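Local coordinates for protein BamaA.19900.a (Balamuthia mandrillaris, PDB 6VZZ) that binds glucose and, as a glucokinase of the actin-like ATPase clan, probably catalyses its ATP-dependent phosphorylation to glucose 6-phosphate, at residues K68-R73 / N116-A121; G109-V114 / H123-R128; D161-C166 / D177-Q182; R330-A335 / I369-Q374. All blocks are in the same frame, centred on the assembly; numbering follows the deposited sequence.

Contact 1 (K68-R73 / N116-A121)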
loop_
_atom_site.group_PDB
_atom_site.type_symbol
_atom_site.label_atom_id
_atom_site.label_comp_id
_atom_site.label_asym_id
_atom_site.label_seq_id
_atom_site.Cartn_x
_atom_site.Cartn_y
_atom_site.Cartn_z
ATOM N N LYS A 68 -22.922 -18.038 -13.834
ATOM C CA LYS A 68 -21.506 -18.323 -14.049
ATOM C C LYS A 68 -21.095 -17.676 -15.368
ATOM O O LYS A 68 -21.572 -18.071 -16.436
ATOM C CB LYS A 68 -21.232 -19.825 -14.053
ATOM N N ALA A 69 -20.226 -16.671 -15.294
ATOM C CA ALA A 69 -19.859 -15.871 -16.453
ATOM C C ALA A 69 -18.383 -15.519 -16.378
ATOM O O ALA A 69 -17.915 -15.043 -15.340
ATOM C CB ALA A 69 -20.693 -14.589 -16.525
ATOM N N ASP A 70 -17.656 -15.737 -17.479
ATOM C CA ASP A 70 -16.244 -15.383 -17.527
ATOM C C ASP A 70 -15.911 -14.487 -18.716
ATOM O O ASP A 70 -14.744 -14.413 -19.116
ATOM C CB ASP A 70 -15.365 -16.632 -17.550
ATOM C CG ASP A 70 -15.450 -17.366 -18.856
ATOM O OD1 ASP A 70 -16.564 -17.462 -19.401
ATOM O OD2 ASP A 70 -14.401 -17.839 -19.342
ATOM N N ASP A 71 -16.904 -13.814 -19.294
ATOM C CA ASP A 71 -16.634 -12.726 -20.226
ATOM C C ASP A 71 -17.798 -11.740 -20.175
ATOM O O ASP A 71 -18.902 -12.072 -19.738
ATOM C CB ASP A 71 -16.325 -13.243 -21.655
ATOM C CG ASP A 71 -17.560 -13.622 -22.471
ATOM O OD1 ASP A 71 -18.706 -13.490 -22.012
ATOM O OD2 ASP A 71 -17.376 -14.070 -23.624
ATOM N N THR A 72 -17.531 -10.510 -20.614
ATOM C CA THR A 72 -18.509 -9.442 -20.449
ATOM C C THR A 72 -19.666 -9.554 -21.435
ATOM O O THR A 72 -20.762 -9.068 -21.139
ATOM C CB THR A 72 -17.828 -8.079 -20.585
ATOM O OG1 THR A 72 -17.098 -8.024 -21.819
ATOM C CG2 THR A 72 -16.870 -7.837 -19.409
ATOM N N ARG A 73 -19.458 -10.179 -22.598
ATOM C CA ARG A 73 -20.571 -10.361 -23.528
ATOM C C ARG A 73 -21.641 -11.265 -22.924
ATOM O O ARG A 73 -22.841 -11.024 -23.103
ATOM C CB ARG A 73 -20.077 -10.925 -24.863
ATOM C CG ARG A 73 -18.871 -10.195 -25.503
ATOM C CD ARG A 73 -19.103 -8.697 -25.762
ATOM N NE ARG A 73 -18.844 -7.873 -24.576
ATOM C CZ ARG A 73 -19.149 -6.580 -24.478
ATOM N NH1 ARG A 73 -19.727 -5.955 -25.495
ATOM N NH2 ARG A 73 -18.893 -5.913 -23.361
ATOM N N ASN A 116 -9.657 -11.237 -14.566
ATOM C CA ASN A 116 -9.499 -12.667 -14.794
ATOM C C ASN A 116 -10.556 -13.242 -15.734
ATOM O O ASN A 116 -10.720 -14.465 -15.802
ATOM C CB ASN A 116 -9.491 -13.406 -13.457
ATOM C CG ASN A 116 -8.173 -13.235 -12.706
ATOM O OD1 ASN A 116 -7.096 -13.307 -13.296
ATOM N ND2 ASN A 116 -8.259 -13.003 -11.404
ATOM N N PHE A 117 -11.272 -12.389 -16.463
ATOM C CA PHE A 117 -12.067 -12.867 -17.579
ATOM C C PHE A 117 -11.162 -13.262 -18.743
ATOM O O PHE A 117 -10.019 -12.811 -18.867
ATOM C CB PHE A 117 -13.078 -11.811 -18.028
ATOM C CG PHE A 117 -14.328 -11.792 -17.204
ATOM C CD1 PHE A 117 -14.446 -12.602 -16.085
ATOM C CD2 PHE A 117 -15.387 -10.981 -17.551
ATOM C CE1 PHE A 117 -15.591 -12.589 -15.324
ATOM C CE2 PHE A 117 -16.536 -10.967 -16.799
ATOM C CZ PHE A 117 -16.638 -11.772 -15.683
ATOM N N HIS A 118 -11.695 -14.120 -19.606
ATOM C CA HIS A 118 -10.928 -14.749 -20.666
ATOM C C HIS A 118 -11.309 -14.150 -22.011
ATOM O O HIS A 118 -12.481 -13.841 -22.255
ATOM C CB HIS A 118 -11.159 -16.264 -20.671
ATOM C CG HIS A 118 -10.899 -16.914 -19.347
ATOM N ND1 HIS A 118 -11.911 -17.371 -18.528
ATOM C CD2 HIS A 118 -9.740 -17.166 -18.689
ATOM C CE1 HIS A 118 -11.386 -17.888 -17.431
ATOM N NE2 HIS A 118 -10.071 -17.775 -17.502
ATOM N N GLY A 119 -10.309 -13.976 -22.875
ATOM C CA GLY A 119 -10.554 -13.470 -24.211
ATOM C C GLY A 119 -9.882 -12.143 -24.499
ATOM O O GLY A 119 -8.993 -11.703 -23.761
ATOM N N ASP A 120 -10.305 -11.495 -25.579
ATOM C CA ASP A 120 -9.742 -10.214 -25.970
ATOM C C ASP A 120 -10.329 -9.104 -25.097
ATOM O O ASP A 120 -11.152 -9.345 -24.209
ATOM C CB ASP A 120 -9.982 -9.962 -27.462
ATOM C CG ASP A 120 -11.438 -9.631 -27.789
ATOM O OD1 ASP A 120 -12.356 -10.026 -27.033
ATOM O OD2 ASP A 120 -11.665 -8.965 -28.821
ATOM N N ALA A 121 -9.913 -7.867 -25.378
ATOM C CA ALA A 121 -10.275 -6.739 -24.525
ATOM C C ALA A 121 -11.783 -6.541 -24.461
ATOM O O ALA A 121 -12.320 -6.169 -23.410
ATOM C CB ALA A 121 -9.597 -5.467 -25.025
#
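Asp70 and Phe117 bring the two loops together with their CA atoms 4.9 Å apart, and one backbone bond joins them, from His118 N to Asp70 O over 3.1 Å. Asp70 and His118 meet again through their side chains. His118 ND1 donates to Asp70 OD2 at 2.7 Å; the carboxylate oxygen lies close to the imidazole plane and receives the proton on its anti lone pair, while the carboxylate and ring planes are turned 57° apart. Asp70 reaches this place because its CG sits between the backbone N and the carbonyl carbon (chi1 71°). Beside this pair the Phe117 ring lies against main chain: Asp70 C and Asp71 N rest over one face, offset toward the rim, and Thr72 CG2 meets its edge 3.9 Å from CD2. Asp71 turns its carboxylate to the start of helix 72-90, capping Lys74 N as the N-cap residue and also accepting from His123. Asn116, at the head of the other loop, belongs to the glucose pocket. The backbone bond keeps His118 beside Asp70, the ND1-OD2 bond fixes how the imidazole is turned, and the neighbouring carboxylate would be expected to raise the basicity of the ring.

Contact 2 (G109-V114 / H123-R128)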
loop_
_atom_site.group_PDB
_atom_site.type_symbol
_atom_site.label_atom_id
_atom_site.label_comp_id
_atom_site.label_asym_id
_atom_site.label_seq_id
_atom_site.Cartn_x
_atom_site.Cartn_y
_atom_site.Cartn_z
ATOM N N GLY A 109 -14.803 6.415 -14.892
ATOM C CA GLY A 109 -15.842 5.588 -14.306
ATOM C C GLY A 109 -16.748 4.889 -15.291
ATOM O O GLY A 109 -17.732 4.270 -14.876
ATOM N N GLU A 110 -16.432 4.945 -16.582
ATOM C CA GLU A 110 -17.298 4.422 -17.631
ATOM C C GLU A 110 -17.061 2.941 -17.928
ATOM O O GLU A 110 -17.988 2.259 -18.384
ATOM C CB GLU A 110 -17.100 5.256 -18.905
ATOM C CG GLU A 110 -17.930 4.826 -20.111
ATOM C CD GLU A 110 -19.429 4.957 -19.879
ATOM O OE1 GLU A 110 -19.845 5.898 -19.160
ATOM O OE2 GLU A 110 -20.189 4.114 -20.416
ATOM N N VAL A 111 -15.864 2.417 -17.655
ATOM C CA VAL A 111 -15.442 1.104 -18.136
ATOM C C VAL A 111 -14.893 0.276 -16.977
ATOM O O VAL A 111 -14.068 0.761 -16.196
ATOM C CB VAL A 111 -14.370 1.221 -19.241
ATOM C CG1 VAL A 111 -14.026 -0.154 -19.804
ATOM C CG2 VAL A 111 -14.817 2.180 -20.332
ATOM N N LEU A 112 -15.330 -0.980 -16.890
ATOM C CA LEU A 112 -14.764 -1.975 -15.991
ATOM C C LEU A 112 -13.936 -2.966 -16.801
ATOM O O LEU A 112 -14.338 -3.374 -17.895
ATOM C CB LEU A 112 -15.869 -2.712 -15.221
ATOM C CG LEU A 112 -15.516 -4.020 -14.502
ATOM C CD1 LEU A 112 -14.635 -3.795 -13.270
ATOM C CD2 LEU A 112 -16.771 -4.768 -14.126
ATOM N N ASP A 113 -12.774 -3.342 -16.269
ATOM C CA ASP A 113 -11.861 -4.303 -16.888
ATOM C C ASP A 113 -11.748 -5.467 -15.904
ATOM O O ASP A 113 -11.097 -5.340 -14.862
ATOM C CB ASP A 113 -10.504 -3.643 -17.171
ATOM C CG ASP A 113 -9.560 -4.513 -18.002
ATOM O OD1 ASP A 113 -9.419 -5.728 -17.732
ATOM O OD2 ASP A 113 -8.938 -3.966 -18.938
ATOM N N VAL A 114 -12.395 -6.592 -16.205
ATOM C CA VAL A 114 -12.416 -7.716 -15.272
ATOM C C VAL A 114 -11.120 -8.504 -15.444
ATOM O O VAL A 114 -10.886 -9.131 -16.478
ATOM C CB VAL A 114 -13.648 -8.601 -15.478
ATOM C CG1 VAL A 114 -13.649 -9.723 -14.462
ATOM C CG2 VAL A 114 -14.914 -7.771 -15.347
ATOM N N HIS A 123 -14.047 -8.776 -24.442
ATOM C CA HIS A 123 -14.644 -9.781 -23.579
ATOM C C HIS A 123 -14.222 -9.638 -22.126
ATOM O O HIS A 123 -14.774 -10.328 -21.265
ATOM C CB HIS A 123 -14.307 -11.175 -24.110
ATOM C CG HIS A 123 -15.007 -11.504 -25.397
ATOM N ND1 HIS A 123 -15.693 -12.683 -25.595
ATOM C CD2 HIS A 123 -15.152 -10.790 -26.540
ATOM C CE1 HIS A 123 -16.217 -12.688 -26.808
ATOM N NE2 HIS A 123 -15.902 -11.551 -27.402
ATOM N N ARG A 124 -13.268 -8.753 -21.836
ATOM C CA ARG A 124 -12.867 -8.465 -20.472
ATOM C C ARG A 124 -13.368 -7.123 -19.970
ATOM O O ARG A 124 -13.367 -6.897 -18.759
ATOM C CB ARG A 124 -11.336 -8.506 -20.350
ATOM C CG ARG A 124 -10.747 -9.895 -20.523
ATOM C CD ARG A 124 -9.232 -9.909 -20.308
ATOM N NE ARG A 124 -8.523 -9.451 -21.500
ATOM C CZ ARG A 124 -7.881 -8.288 -21.598
ATOM N NH1 ARG A 124 -7.831 -7.453 -20.566
ATOM N NH2 ARG A 124 -7.279 -7.964 -22.735
ATOM N N ARG A 125 -13.814 -6.242 -20.862
ATOM C CA ARG A 125 -14.229 -4.895 -20.509
ATOM C C ARG A 125 -15.740 -4.741 -20.638
ATOM O O ARG A 125 -16.370 -5.331 -21.516
ATOM C CB ARG A 125 -13.509 -3.867 -21.384
ATOM C CG ARG A 125 -12.008 -3.873 -21.137
ATOM C CD ARG A 125 -11.234 -2.905 -22.006
ATOM N NE ARG A 125 -9.855 -2.816 -21.533
ATOM C CZ ARG A 125 -8.856 -2.299 -22.236
ATOM N NH1 ARG A 125 -9.080 -1.825 -23.457
ATOM N NH2 ARG A 125 -7.627 -2.263 -21.724
ATOM N N LEU A 126 -16.317 -3.949 -19.734
ATOM C CA LEU A 126 -17.757 -3.720 -19.684
ATOM C C LEU A 126 -18.000 -2.229 -19.506
ATOM O O LEU A 126 -17.567 -1.648 -18.506
ATOM C CB LEU A 126 -18.400 -4.519 -18.545
ATOM C CG LEU A 126 -19.898 -4.324 -18.278
ATOM C CD1 LEU A 126 -20.751 -4.779 -19.456
ATOM C CD2 LEU A 126 -20.329 -5.033 -16.996
ATOM N N LYS A 127 -18.679 -1.611 -20.479
ATOM C CA LYS A 127 -19.016 -0.193 -20.443
ATOM C C LYS A 127 -20.390 0.009 -19.817
ATOM O O LYS A 127 -21.305 -0.787 -20.045
ATOM C CB LYS A 127 -19.016 0.394 -21.857
ATOM C CG LYS A 127 -17.762 0.098 -22.651
ATOM C CD LYS A 127 -17.871 0.561 -24.101
ATOM C CE LYS A 127 -16.515 0.449 -24.804
ATOM N NZ LYS A 127 -16.655 0.056 -26.239
ATOM N N ARG A 128 -20.533 1.086 -19.035
ATOM C CA ARG A 128 -21.841 1.472 -18.504
ATOM C C ARG A 128 -22.900 1.540 -19.598
ATOM O O ARG A 128 -24.012 1.025 -19.438
ATOM C CB ARG A 128 -21.765 2.842 -17.857
ATOM C CG ARG A 128 -21.262 2.989 -16.467
ATOM C CD ARG A 128 -21.056 4.479 -16.416
ATOM N NE ARG A 128 -20.898 5.070 -15.109
ATOM C CZ ARG A 128 -20.484 6.318 -14.952
ATOM N NH1 ARG A 128 -20.339 6.834 -13.731
ATOM N NH2 ARG A 128 -20.204 7.043 -16.031
#
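Arg125 and Asp113 face each other as a non-hydrogen-bonded pair of two antiparallel strands, 111-114 and 125-127. From the backbone, Arg125 CB lies 3.6 Å from Leu112 O and also touches Val111 CG1. CG and CD then pass Asp113 OD2, the chain running extended until NE donates to that oxygen at 3.0 Å in a nearly straight bond (170°). Asp113 OD2 is in the guanidinium plane; NE approaches from above the carboxylate plane, and the two flat groups stand 73° apart. NH2, at the tip, stays 3.5 Å from Asp113 OD2. Through a long salt bridge from OD1 to Arg124 NH1, Asp113 joins Arg124 and Arg125 in one salt-bridge network. At the far end Arg128 lays one guanidinium face over Gly109 O while its NH2 makes a salt bridge to Glu110 OE1 at 3.4 Å whose hydrogen bond is weak; Glu110 OE2 accepts from Ser129 N. Mutual backbone bonds link Leu112 and Leu126. In this three-stranded antiparallel sheet 111-114 runs between 103-105 and 125-127; on the leucine face Leu126 packs on Thr72, Ile76 and Phe79 of helix 72-90, Leu112 meets Phe143 of strand 141-145, and both touch Ile43 of strand 37-43.

Contact 3 (D161-C166 / D177-Q182)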
loop_
_atom_site.group_PDB
_atom_site.type_symbol
_atom_site.label_atom_id
_atom_site.label_comp_id
_atom_site.label_asym_id
_atom_site.label_seq_id
_atom_site.Cartn_x
_atom_site.Cartn_y
_atom_site.Cartn_z
ATOM N N ASP A 161 -23.309 -1.444 14.247
ATOM C CA ASP A 161 -22.855 -2.327 15.325
ATOM C C ASP A 161 -23.257 -3.783 15.073
ATOM O O ASP A 161 -23.734 -4.490 15.964
ATOM C CB ASP A 161 -23.371 -1.837 16.680
ATOM C CG ASP A 161 -22.400 -0.882 17.365
ATOM O OD1 ASP A 161 -21.179 -1.147 17.317
ATOM O OD2 ASP A 161 -22.852 0.127 17.961
ATOM N N ALA A 162 -23.034 -4.236 13.838
ATOM C CA ALA A 162 -23.483 -5.549 13.398
ATOM C C ALA A 162 -22.372 -6.439 12.860
ATOM O O ALA A 162 -22.665 -7.552 12.406
ATOM C CB ALA A 162 -24.570 -5.405 12.324
ATOM N N LEU A 163 -21.112 -5.994 12.891
ATOM C CA LEU A 163 -20.037 -6.818 12.348
ATOM C C LEU A 163 -19.900 -8.132 13.101
ATOM O O LEU A 163 -19.437 -9.124 12.527
ATOM C CB LEU A 163 -18.707 -6.067 12.383
ATOM C CG LEU A 163 -18.299 -5.233 11.176
ATOM C CD1 LEU A 163 -16.975 -4.574 11.463
ATOM C CD2 LEU A 163 -18.204 -6.092 9.926
ATOM N N ASP A 164 -20.289 -8.165 14.380
ATOM C CA ASP A 164 -20.158 -9.390 15.160
ATOM C C ASP A 164 -21.121 -10.477 14.704
ATOM O O ASP A 164 -21.000 -11.622 15.154
ATOM C CB ASP A 164 -20.360 -9.096 16.651
ATOM C CG ASP A 164 -21.780 -8.645 16.974
ATOM O OD1 ASP A 164 -22.406 -7.935 16.146
ATOM O OD2 ASP A 164 -22.273 -9.008 18.064
ATOM N N GLN A 165 -22.061 -10.149 13.817
ATOM C CA GLN A 165 -22.971 -11.140 13.263
ATOM C C GLN A 165 -22.326 -11.994 12.179
ATOM O O GLN A 165 -22.859 -13.058 11.849
ATOM C CB GLN A 165 -24.218 -10.450 12.702
ATOM C CG GLN A 165 -25.111 -9.816 13.767
ATOM C CD GLN A 165 -26.273 -9.039 13.171
ATOM O OE1 GLN A 165 -26.454 -9.003 11.949
ATOM N NE2 GLN A 165 -27.068 -8.407 14.032
ATOM N N CYS A 166 -21.191 -11.569 11.620
ATOM C CA CYS A 166 -20.549 -12.388 10.601
ATOM C C CYS A 166 -19.023 -12.364 10.650
ATOM O O CYS A 166 -18.391 -12.960 9.773
ATOM C CB CYS A 166 -21.027 -11.972 9.212
ATOM S SG CYS A 166 -20.818 -10.223 8.874
ATOM N N ASP A 177 -13.191 -9.052 22.746
ATOM C CA ASP A 177 -14.265 -8.083 22.588
ATOM C C ASP A 177 -15.132 -8.428 21.384
ATOM O O ASP A 177 -14.708 -9.135 20.465
ATOM C CB ASP A 177 -13.700 -6.670 22.418
ATOM C CG ASP A 177 -12.798 -6.259 23.562
ATOM O OD1 ASP A 177 -13.046 -6.695 24.705
ATOM O OD2 ASP A 177 -11.841 -5.492 23.317
ATOM N N LYS A 178 -16.363 -7.918 21.400
ATOM C CA LYS A 178 -17.242 -8.059 20.246
ATOM C C LYS A 178 -16.653 -7.281 19.075
ATOM O O LYS A 178 -16.052 -6.220 19.261
ATOM C CB LYS A 178 -18.651 -7.562 20.577
ATOM N N VAL A 179 -16.801 -7.825 17.867
ATOM C CA VAL A 179 -16.109 -7.253 16.717
ATOM C C VAL A 179 -16.672 -5.867 16.419
ATOM O O VAL A 179 -17.875 -5.696 16.205
ATOM C CB VAL A 179 -16.206 -8.173 15.495
ATOM C CG1 VAL A 179 -15.511 -7.532 14.300
ATOM C CG2 VAL A 179 -15.566 -9.522 15.802
ATOM N N THR A 180 -15.791 -4.870 16.429
ATOM C CA THR A 180 -16.104 -3.486 16.115
ATOM C C THR A 180 -14.810 -2.848 15.627
ATOM O O THR A 180 -13.719 -3.250 16.039
ATOM C CB THR A 180 -16.672 -2.747 17.337
ATOM O OG1 THR A 180 -17.428 -1.606 16.911
ATOM C CG2 THR A 180 -15.554 -2.286 18.252
ATOM N N LEU A 181 -14.918 -1.875 14.730
ATOM C CA LEU A 181 -13.738 -1.275 14.117
ATOM C C LEU A 181 -13.429 0.067 14.769
ATOM O O LEU A 181 -14.321 0.907 14.933
ATOM C CB LEU A 181 -13.928 -1.101 12.611
ATOM C CG LEU A 181 -14.074 -2.407 11.834
ATOM C CD1 LEU A 181 -14.064 -2.136 10.349
ATOM C CD2 LEU A 181 -12.973 -3.370 12.191
ATOM N N GLN A 182 -12.172 0.255 15.156
ATOM C CA GLN A 182 -11.736 1.502 15.766
ATOM C C GLN A 182 -11.449 2.529 14.675
ATOM O O GLN A 182 -11.448 2.213 13.482
ATOM C CB GLN A 182 -10.512 1.246 16.644
ATOM C CG GLN A 182 -10.763 0.291 17.811
ATOM C CD GLN A 182 -11.870 0.768 18.753
ATOM O OE1 GLN A 182 -11.970 1.959 19.084
ATOM N NE2 GLN A 182 -12.718 -0.170 19.181
#
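Leu163 makes the close part of this contact, its CD1 lying 3.6 Å from Leu181 CG, where the two leucine side chains cross at about a right angle. Nearer the backbone, Leu163 CB rests 3.9 Å from Val179 O and 4.0 Å from Val179 CG1. The valine turns this methyl toward Leu163 because CG1 stands anti to its own backbone N (chi1 178°), while its CB approaches Asp164 CA. These three side chains are buried and apolar: Leu163 and Leu181 both lie on Val154 of helix 146-159, and Val179 leans on Phe167 and Pro169 of strand 167-171. The segment carrying Leu163 follows directly on that helix. Asp161, with positive phi, is the C-prime residue of a Schellman motif in which Ala162 N bonds to Met157 O and Asp161 N to Asn158 O, and the chain then makes a short 3-10 turn at 163-165 before entering the strand. Toward solvent the fit slackens. Asp161 and Thr180 run side by side and point the same way, but Asp161 OD1 stays 3.8 Å from Thr180 OG1. Of the Asp164 side chain it is CB that comes near, 4.0 Å from Val179 N, and the two segments share no hydrogen bond. Outside partners add polar bonds to 177-182: Leu181 N donates to Asn158 OD1 and Gln182 N to Tyr186 OH.

Contact 4 (R330-A335 / I369-Q374)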
loop_
_atom_site.group_PDB
_atom_site.type_symbol
_atom_site.label_atom_id
_atom_site.label_comp_id
_atom_site.label_asym_id
_atom_site.label_seq_id
_atom_site.Cartn_x
_atom_site.Cartn_y
_atom_site.Cartn_z
ATOM N N ARG A 330 -4.269 -1.165 11.848
ATOM C CA ARG A 330 -4.521 -1.677 13.184
ATOM C C ARG A 330 -5.005 -3.124 13.176
ATOM O O ARG A 330 -4.796 -3.848 14.159
ATOM C CB ARG A 330 -5.549 -0.787 13.893
ATOM C CG ARG A 330 -6.154 -1.404 15.135
ATOM C CD ARG A 330 -6.397 -0.372 16.204
ATOM N NE ARG A 330 -7.070 -0.959 17.357
ATOM C CZ ARG A 330 -7.516 -0.265 18.400
ATOM N NH1 ARG A 330 -7.366 1.051 18.436
ATOM N NH2 ARG A 330 -8.116 -0.892 19.405
ATOM N N GLY A 331 -5.627 -3.566 12.088
ATOM C CA GLY A 331 -6.164 -4.907 12.041
ATOM C C GLY A 331 -6.397 -5.289 10.602
ATOM O O GLY A 331 -6.171 -4.497 9.682
ATOM N N MET A 332 -6.849 -6.528 10.416
ATOM C CA MET A 332 -7.166 -7.008 9.082
ATOM C C MET A 332 -8.352 -7.956 9.140
ATOM O O MET A 332 -8.605 -8.602 10.159
ATOM C CB MET A 332 -5.963 -7.683 8.414
ATOM C CG MET A 332 -5.206 -8.621 9.300
ATOM S SD MET A 332 -3.848 -9.443 8.434
ATOM C CE MET A 332 -3.530 -10.731 9.626
ATOM N N LEU A 333 -9.087 -8.016 8.035
ATOM C CA LEU A 333 -10.296 -8.821 7.926
ATOM C C LEU A 333 -10.149 -9.763 6.741
ATOM O O LEU A 333 -9.915 -9.310 5.616
ATOM C CB LEU A 333 -11.530 -7.932 7.752
ATOM C CG LEU A 333 -11.983 -7.073 8.941
ATOM C CD1 LEU A 333 -11.100 -5.852 9.176
ATOM C CD2 LEU A 333 -13.416 -6.656 8.723
ATOM N N LEU A 334 -10.263 -11.066 6.995
ATOM C CA LEU A 334 -10.364 -12.059 5.928
ATOM C C LEU A 334 -11.836 -12.211 5.563
ATOM O O LEU A 334 -12.644 -12.630 6.399
ATOM C CB LEU A 334 -9.769 -13.401 6.361
ATOM C CG LEU A 334 -8.294 -13.351 6.803
ATOM C CD1 LEU A 334 -7.775 -14.710 7.264
ATOM C CD2 LEU A 334 -7.441 -12.814 5.669
ATOM N N ALA A 335 -12.187 -11.849 4.333
ATOM C CA ALA A 335 -13.581 -11.730 3.938
ATOM C C ALA A 335 -13.874 -12.618 2.738
ATOM O O ALA A 335 -12.970 -13.159 2.097
ATOM C CB ALA A 335 -13.936 -10.275 3.618
ATOM N N ILE A 369 -1.567 -6.479 16.071
ATOM C CA ILE A 369 -2.490 -6.337 14.956
ATOM C C ILE A 369 -3.640 -7.316 15.151
ATOM O O ILE A 369 -3.412 -8.505 15.402
ATOM C CB ILE A 369 -1.765 -6.582 13.625
ATOM C CG1 ILE A 369 -0.728 -5.478 13.403
ATOM C CG2 ILE A 369 -2.750 -6.695 12.456
ATOM C CD1 ILE A 369 -0.766 -4.875 12.022
ATOM N N ASP A 370 -4.873 -6.815 15.064
ATOM C CA ASP A 370 -6.053 -7.665 15.157
ATOM C C ASP A 370 -6.285 -8.405 13.843
ATOM O O ASP A 370 -6.013 -7.892 12.757
ATOM C CB ASP A 370 -7.302 -6.842 15.498
ATOM C CG ASP A 370 -7.293 -6.301 16.913
ATOM O OD1 ASP A 370 -7.256 -7.094 17.883
ATOM O OD2 ASP A 370 -7.335 -5.058 17.054
ATOM N N LEU A 371 -6.796 -9.626 13.946
ATOM C CA LEU A 371 -7.174 -10.407 12.775
ATOM C C LEU A 371 -8.600 -10.897 12.968
ATOM O O LEU A 371 -8.911 -11.541 13.979
ATOM C CB LEU A 371 -6.218 -11.582 12.548
ATOM C CG LEU A 371 -6.671 -12.645 11.536
ATOM C CD1 LEU A 371 -6.870 -12.034 10.160
ATOM C CD2 LEU A 371 -5.687 -13.812 11.472
ATOM N N PHE A 372 -9.467 -10.569 12.017
ATOM C CA PHE A 372 -10.841 -11.037 12.017
ATOM C C PHE A 372 -11.050 -11.882 10.775
ATOM O O PHE A 372 -10.365 -11.704 9.763
ATOM C CB PHE A 372 -11.854 -9.881 12.039
ATOM C CG PHE A 372 -11.610 -8.886 13.132
ATOM C CD1 PHE A 372 -11.995 -9.158 14.429
ATOM C CD2 PHE A 372 -10.994 -7.683 12.867
ATOM C CE1 PHE A 372 -11.773 -8.249 15.444
ATOM C CE2 PHE A 372 -10.764 -6.769 13.878
ATOM C CZ PHE A 372 -11.154 -7.055 15.177
ATOM N N THR A 373 -11.985 -12.815 10.856
ATOM C CA THR A 373 -12.301 -13.621 9.694
ATOM C C THR A 373 -13.812 -13.780 9.619
ATOM O O THR A 373 -14.492 -13.869 10.647
ATOM C CB THR A 373 -11.573 -14.979 9.742
ATOM O OG1 THR A 373 -11.634 -15.605 8.454
ATOM C CG2 THR A 373 -12.176 -15.903 10.807
ATOM N N GLN A 374 -14.336 -13.758 8.401
ATOM C CA GLN A 374 -15.774 -13.846 8.202
ATOM C C GLN A 374 -16.245 -15.264 8.494
ATOM O O GLN A 374 -15.646 -16.234 8.022
ATOM C CB GLN A 374 -16.127 -13.434 6.774
ATOM C CG GLN A 374 -17.612 -13.305 6.507
ATOM C CD GLN A 374 -17.915 -12.831 5.091
ATOM O OE1 GLN A 374 -17.116 -12.130 4.466
ATOM N NE2 GLN A 374 -19.070 -13.219 4.579
#
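Met332 and Leu371 pair across two parallel strands, and their side chains meet where Met332 CE comes 3.6 Å from Leu371 CD1. The thioether reaches it as an extended chain beyond CG, after a first torsion (chi1 44°) that sets CG between the backbone N and the carbonyl carbon. From the next position along that face Leu334 CG lies 3.9 Å from Leu371 CD1, while Leu334 CB touches Thr373 OG1. On the other face Leu333 CG meets Phe372 CD2 at 4.1 Å, approaching the ring obliquely. Beneath these contacts lies the regular parallel pattern of bonds: Met332 N donates to Asp370 O, Phe372 N to Met332 O at 2.8 Å, Leu334 N to Phe372 O, and Gln374 N to Leu334 O. At the strand start Arg330 and Asp370 lie side by side with their planes nearly coplanar, although 4.1 Å still separates Arg330 NE from Asp370 OD2; Asp184, a calcium ligand, takes Arg330 NH1, and Ala174 N donates to Asp370 OD1. Farther out, Asn343 holds the Thr373 hydroxyl, and Gln374 OE1 accepts from Gly336 N. Within the six-stranded mixed sheet, strand 331-335 lies between 186-191 and 370-374, and strand 370-374 between 331-335 and 167-171. Helix 303-327 packs on Met332, Leu334 and Ile369, and helix 337-340 borders Leu334, Thr373 and Gln374.

How the contacts relate
The four contacts form two touching pairs on opposite sides of the chain's centre. Contacts 1 and 2 are partly buried, and contact 1 holds the start of helix 72-90, on which contact 2 packs: Thr72 OG1 lies 2.8 Å from Arg125 O, a probable hydrogen bond, and their segments alternate along the chain. Both have polar side-chain pairs, a histidine-carboxylate hydrogen bond in one and arginine-acid salt bridges beside strand bonds in the other. Contact 4 is the buried one, joining two inner strands of the six-stranded sheet, whereas contact 3 is a partly buried, mainly apolar meeting of loops at its edge strand 167-171; Val179 CG2 and Phe372 CD1 touch at 3.8 Å.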